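Local coordinates for putative lipoprotein (Bacteroides fragilis, PDB 3QNK) that probably binds glycans at the bacterial outer membrane, as a SusD-like lipoprotein of a nutrient-uptake system, at residues 75-80 / 499-504; 117-122 / 127-132. All coordinates share one frame; numbering follows the deposited sequence.

Contact 1 of 2, residues 75-80 / 499-504; sequences DVWEDY and PVPHDE. With ACT (acetate ion), chain I.
With CG anti to the backbone N (chi1 -172°), Trp77 sends its indole out from the first turn of helix 76-93 toward 499-504, where Val500, whose CG1 is likewise anti to its own N, sets that methyl over the ring. Val500 CG1 stands 4.2 Å from the centroid of the Trp77 six-membered ring and 2° off its normal, the geometry of a CH-pi contact. The other methyl reaches the far rim, Val500 CG2 lying 3.9 Å from Trp77 CZ3. Nearer the helix, Pro501 CD meets Trp77 CB at 4.2 Å, so the proline ring packs beside the root of the side chain. At the pyrrole end Glu504 brings CG to 3.4 Å from Trp77 NE1, and its carboxylate plane is turned 61° from the indole. The carboxylate itself is engaged by a salt bridge from OE2 to Arg507. The contact ties the start of helix 76-93, in the TPR-like alpha-alpha superhelix of this SusD-family protein, to the C-terminal helix 502-507, more than 400 residues on. Tyr126, at the end of helix 101-126, meets the indole edge-to-face and hydrogen-bonds the Trp77 backbone N through its hydroxyl. Farther along, Tyr80 donates a 3.0 Å hydrogen bond from OH to OXT of an acetate ion, probably from the crystallisation liquor; that oxygen lies at the edge of the phenol ring, in its plane.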
# COMPACT_ATOMS: atom_id res chain seq x y z
N ASP B 75 -3.48 1.88 -7.43
CA ASP B 75 -2.25 1.21 -6.99
C ASP B 75 -2.16 -0.21 -7.50
O ASP B 75 -1.51 -1.05 -6.87
CB ASP B 75 -2.16 1.23 -5.45
CG ASP B 75 -2.13 2.62 -4.85
OD1 ASP B 75 -1.16 3.37 -5.11
OD2 ASP B 75 -3.04 2.95 -4.06
N VAL B 76 -2.81 -0.48 -8.67
CA VAL B 76 -2.86 -1.84 -9.22
C VAL B 76 -1.44 -2.32 -9.62
O VAL B 76 -1.09 -3.44 -9.26
CB VAL B 76 -3.92 -2.01 -10.33
CG1 VAL B 76 -3.74 -3.35 -11.09
CG2 VAL B 76 -5.31 -1.97 -9.70
N TRP B 77 -0.63 -1.48 -10.28
CA TRP B 77 0.74 -1.85 -10.66
C TRP B 77 1.57 -2.26 -9.41
O TRP B 77 2.12 -3.37 -9.39
CB TRP B 77 1.41 -0.69 -11.42
CG TRP B 77 2.74 -1.04 -12.02
CD1 TRP B 77 3.93 -1.14 -11.38
CD2 TRP B 77 3.01 -1.27 -13.42
NE1 TRP B 77 4.94 -1.41 -12.28
CE2 TRP B 77 4.40 -1.51 -13.53
CE3 TRP B 77 2.21 -1.33 -14.58
CZ2 TRP B 77 5.01 -1.81 -14.76
CZ3 TRP B 77 2.82 -1.63 -15.79
CH2 TRP B 77 4.20 -1.87 -15.87
N GLU B 78 1.61 -1.42 -8.37
CA GLU B 78 2.30 -1.64 -7.11
C GLU B 78 1.85 -2.93 -6.39
O GLU B 78 2.69 -3.79 -6.05
CB GLU B 78 2.05 -0.44 -6.19
CG GLU B 78 2.92 -0.40 -4.94
CD GLU B 78 2.62 0.72 -3.96
OE1 GLU B 78 2.04 1.75 -4.37
OE2 GLU B 78 3.02 0.57 -2.78
N ASP B 79 0.53 -3.05 -6.16
CA ASP B 79 -0.07 -4.13 -5.41
C ASP B 79 -0.06 -5.49 -6.10
O ASP B 79 0.15 -6.52 -5.44
CB ASP B 79 -1.52 -3.76 -5.06
CG ASP B 79 -1.72 -2.58 -4.11
OD1 ASP B 79 -0.73 -2.18 -3.44
OD2 ASP B 79 -2.86 -2.07 -4.02
N TYR B 80 -0.36 -5.52 -7.38
CA TYR B 80 -0.54 -6.76 -8.10
C TYR B 80 0.77 -7.48 -8.42
O TYR B 80 0.76 -8.70 -8.52
CB TYR B 80 -1.41 -6.51 -9.34
CG TYR B 80 -2.87 -6.53 -8.96
CD1 TYR B 80 -3.43 -5.53 -8.18
CD2 TYR B 80 -3.66 -7.64 -9.24
CE1 TYR B 80 -4.76 -5.59 -7.76
CE2 TYR B 80 -4.98 -7.72 -8.80
CZ TYR B 80 -5.53 -6.69 -8.08
OH TYR B 80 -6.84 -6.77 -7.66
N PRO B 499 -2.31 5.28 -17.09
CA PRO B 499 -0.86 5.62 -17.10
C PRO B 499 -0.07 4.74 -16.14
O PRO B 499 -0.59 4.29 -15.11
CB PRO B 499 -0.80 7.09 -16.67
CG PRO B 499 -2.08 7.40 -16.07
CD PRO B 499 -3.10 6.36 -16.45
N VAL B 500 1.15 4.43 -16.53
CA VAL B 500 2.07 3.71 -15.65
C VAL B 500 2.53 4.78 -14.65
O VAL B 500 2.85 5.90 -15.07
CB VAL B 500 3.24 3.03 -16.43
CG1 VAL B 500 4.29 2.47 -15.48
CG2 VAL B 500 2.73 1.95 -17.38
N PRO B 501 2.52 4.51 -13.32
CA PRO B 501 2.96 5.53 -12.35
C PRO B 501 4.35 6.11 -12.68
O PRO B 501 5.25 5.37 -13.04
CB PRO B 501 2.97 4.75 -11.04
CG PRO B 501 1.93 3.74 -11.24
CD PRO B 501 2.11 3.28 -12.64
N HIS B 502 4.47 7.43 -12.65
CA HIS B 502 5.67 8.20 -12.99
C HIS B 502 6.94 7.70 -12.35
O HIS B 502 7.96 7.59 -13.03
CB HIS B 502 5.47 9.66 -12.60
CG HIS B 502 6.63 10.55 -12.92
ND1 HIS B 502 6.91 10.96 -14.22
CD2 HIS B 502 7.57 11.07 -12.09
CE1 HIS B 502 7.95 11.76 -14.13
NE2 HIS B 502 8.40 11.84 -12.87
N ASP B 503 6.89 7.43 -11.03
CA ASP B 503 8.07 7.02 -10.28
C ASP B 503 8.60 5.69 -10.78
O ASP B 503 9.81 5.47 -10.72
CB ASP B 503 7.76 6.96 -8.77
CG ASP B 503 7.72 8.31 -8.07
OD1 ASP B 503 8.03 9.34 -8.74
OD2 ASP B 503 7.42 8.34 -6.86
N GLU B 504 7.71 4.84 -11.31
CA GLU B 504 8.05 3.54 -11.86
C GLU B 504 8.84 3.71 -13.18
O GLU B 504 9.86 3.04 -13.38
CB GLU B 504 6.77 2.73 -12.07
CG GLU B 504 6.97 1.24 -11.92
CD GLU B 504 7.19 0.70 -10.52
OE1 GLU B 504 6.90 1.43 -9.54
OE2 GLU B 504 7.60 -0.48 -10.41
C ACT I . -9.74 -9.19 -9.03
O ACT I . -10.88 -8.94 -8.54
OXT ACT I . -8.61 -9.14 -8.30
CH3 ACT I . -9.89 -9.58 -10.51

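Contact 2 of 2, residues 117-122 / 127-132; sequences MFYFEM and GGVILL
Tyr119 OH accepts a hydrogen bond from Leu132 N at 2.7 Å, with an N-H...O angle of 159°. The donor approaches the phenol ring obliquely, and the first side-chain carbon of the same residue is close as well: Leu132 CB lies 3.5 Å from Tyr119 OH. Between the hydroxyl and the helix, the ring is bordered by aliphatic groups of the returning chain. Leu131 CD2 sits over one face, offset toward the rim and 4.0 Å from Tyr119 CE1, while Val129 CG2 touches the edge, 3.8 Å from Tyr119 CD1. With Val129 CG1 anti to the carbonyl carbon (chi1 -62°), that branch meets CB of Met122, a selenomethionine here, at 4.0 Å and leaves CG2 for the tyrosine. The chain leaves helix 101-126 at Gly127, with positive phi (90°), and turns back along it as an extended segment among the helices of the alpha-alpha superhelix: Phe155 of helix 149-166 adds an edge-to-face ring contact to Tyr119, and Tyr81 of helix 76-93 hydrogen-bonds Ile130 N through its hydroxyl. A main-chain N-H outside regular secondary structure is thus satisfied by a side-chain oxygen, a bond that links the far end of the returning segment to the helix while methyl groups pack its middle.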
# COMPACT_ATOMS: atom_id res chain seq x y z
N MSE B 117 -5.50 -14.36 -13.20
CA MSE B 117 -6.45 -13.38 -12.71
C MSE B 117 -5.74 -12.09 -12.29
O MSE B 117 -6.25 -11.01 -12.58
CB MSE B 117 -7.25 -13.96 -11.54
CG MSE B 117 -8.09 -12.93 -10.84
SE MSE B 117 -9.36 -13.74 -9.69
CE MSE B 117 -10.70 -14.17 -11.04
N PHE B 118 -4.59 -12.21 -11.62
CA PHE B 118 -3.82 -11.05 -11.14
C PHE B 118 -3.23 -10.27 -12.29
O PHE B 118 -3.37 -9.05 -12.30
CB PHE B 118 -2.73 -11.45 -10.13
CG PHE B 118 -3.27 -12.07 -8.86
CD1 PHE B 118 -4.46 -11.63 -8.30
CD2 PHE B 118 -2.56 -13.07 -8.21
CE1 PHE B 118 -4.95 -12.20 -7.12
CE2 PHE B 118 -3.06 -13.64 -7.03
CZ PHE B 118 -4.25 -13.20 -6.49
N TYR B 119 -2.62 -10.96 -13.28
CA TYR B 119 -2.05 -10.32 -14.46
C TYR B 119 -3.14 -9.68 -15.32
O TYR B 119 -2.92 -8.59 -15.86
CB TYR B 119 -1.23 -11.28 -15.29
CG TYR B 119 0.25 -11.26 -14.98
CD1 TYR B 119 1.03 -10.12 -15.24
CD2 TYR B 119 0.90 -12.38 -14.48
CE1 TYR B 119 2.39 -10.10 -14.95
CE2 TYR B 119 2.27 -12.37 -14.21
CZ TYR B 119 3.00 -11.22 -14.42
OH TYR B 119 4.33 -11.22 -14.15
N PHE B 120 -4.33 -10.32 -15.41
CA PHE B 120 -5.45 -9.77 -16.18
C PHE B 120 -5.90 -8.44 -15.60
O PHE B 120 -6.19 -7.55 -16.38
CB PHE B 120 -6.63 -10.74 -16.27
CG PHE B 120 -7.77 -10.31 -17.17
CD1 PHE B 120 -7.53 -9.80 -18.45
CD2 PHE B 120 -9.09 -10.48 -16.77
CE1 PHE B 120 -8.60 -9.42 -19.28
CE2 PHE B 120 -10.16 -10.12 -17.62
CZ PHE B 120 -9.90 -9.60 -18.85
N GLU B 121 -5.91 -8.27 -14.26
CA GLU B 121 -6.26 -6.99 -13.63
C GLU B 121 -5.31 -5.87 -14.05
O GLU B 121 -5.74 -4.72 -14.20
CB GLU B 121 -6.28 -7.06 -12.11
CG GLU B 121 -7.67 -7.23 -11.54
CD GLU B 121 -8.75 -6.27 -12.01
OE1 GLU B 121 -8.53 -5.05 -11.91
OE2 GLU B 121 -9.83 -6.74 -12.45
N MSE B 122 -4.04 -6.21 -14.25
CA MSE B 122 -3.04 -5.25 -14.68
C MSE B 122 -3.16 -4.97 -16.17
O MSE B 122 -3.22 -3.81 -16.57
CB MSE B 122 -1.63 -5.76 -14.35
CG MSE B 122 -1.35 -5.79 -12.85
SE MSE B 122 0.51 -6.07 -12.49
CE MSE B 122 0.52 -7.89 -12.53
N GLY B 127 -2.30 -2.32 -20.26
CA GLY B 127 -2.01 -2.96 -21.54
C GLY B 127 -0.85 -3.89 -21.32
O GLY B 127 -0.90 -4.72 -20.40
N GLY B 128 0.22 -3.71 -22.07
CA GLY B 128 1.41 -4.52 -21.84
C GLY B 128 2.04 -4.20 -20.49
O GLY B 128 2.07 -3.05 -20.06
N VAL B 129 2.48 -5.23 -19.77
CA VAL B 129 3.13 -5.10 -18.45
C VAL B 129 4.47 -5.90 -18.44
O VAL B 129 4.81 -6.54 -19.43
CB VAL B 129 2.19 -5.56 -17.28
CG1 VAL B 129 0.93 -4.72 -17.19
CG2 VAL B 129 1.86 -7.05 -17.39
N ILE B 130 5.20 -5.89 -17.31
CA ILE B 130 6.41 -6.69 -17.15
C ILE B 130 5.98 -8.11 -16.83
O ILE B 130 5.34 -8.33 -15.79
CB ILE B 130 7.37 -6.12 -16.06
CG1 ILE B 130 7.84 -4.69 -16.39
CG2 ILE B 130 8.54 -7.09 -15.84
CD1 ILE B 130 8.26 -3.96 -15.25
N LEU B 131 6.31 -9.07 -17.71
CA LEU B 131 5.94 -10.46 -17.46
C LEU B 131 7.02 -11.14 -16.64
O LEU B 131 8.18 -11.19 -17.06
CB LEU B 131 5.65 -11.23 -18.76
CG LEU B 131 4.44 -10.75 -19.56
CD1 LEU B 131 4.37 -11.46 -20.90
CD2 LEU B 131 3.16 -10.94 -18.78
N LEU B 132 6.65 -11.61 -15.45
CA LEU B 132 7.52 -12.31 -14.51
C LEU B 132 6.95 -13.68 -14.17
O LEU B 132 5.80 -13.78 -13.73
CB LEU B 132 7.72 -11.48 -13.23
CG LEU B 132 8.34 -10.11 -13.37
CD1 LEU B 132 8.43 -9.45 -12.06
CD2 LEU B 132 9.73 -10.20 -13.95

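Overall arrangement
The centres of contacts 1 and 2 lie about 11 Å apart, on the same side of the chain's centre, and they meet through the successive helices 76-93 and 101-126. Tyr80 is the main bridge: its CD2 comes to 3.4 Å of Phe118 O, its CB to 3.6 Å of Met122 CG and its CE2 to 3.6 Å of Glu121 CB. Val76 CG1 adds packing at 3.8 Å from Met122 CG. Contact 2 is local, joining one helix to the segment that follows it, whereas contact 1 brings in the C-terminal region. The acetate bonded by Tyr80 lies near the seam between the two contacts, but is not by itself evidence of a glycan site.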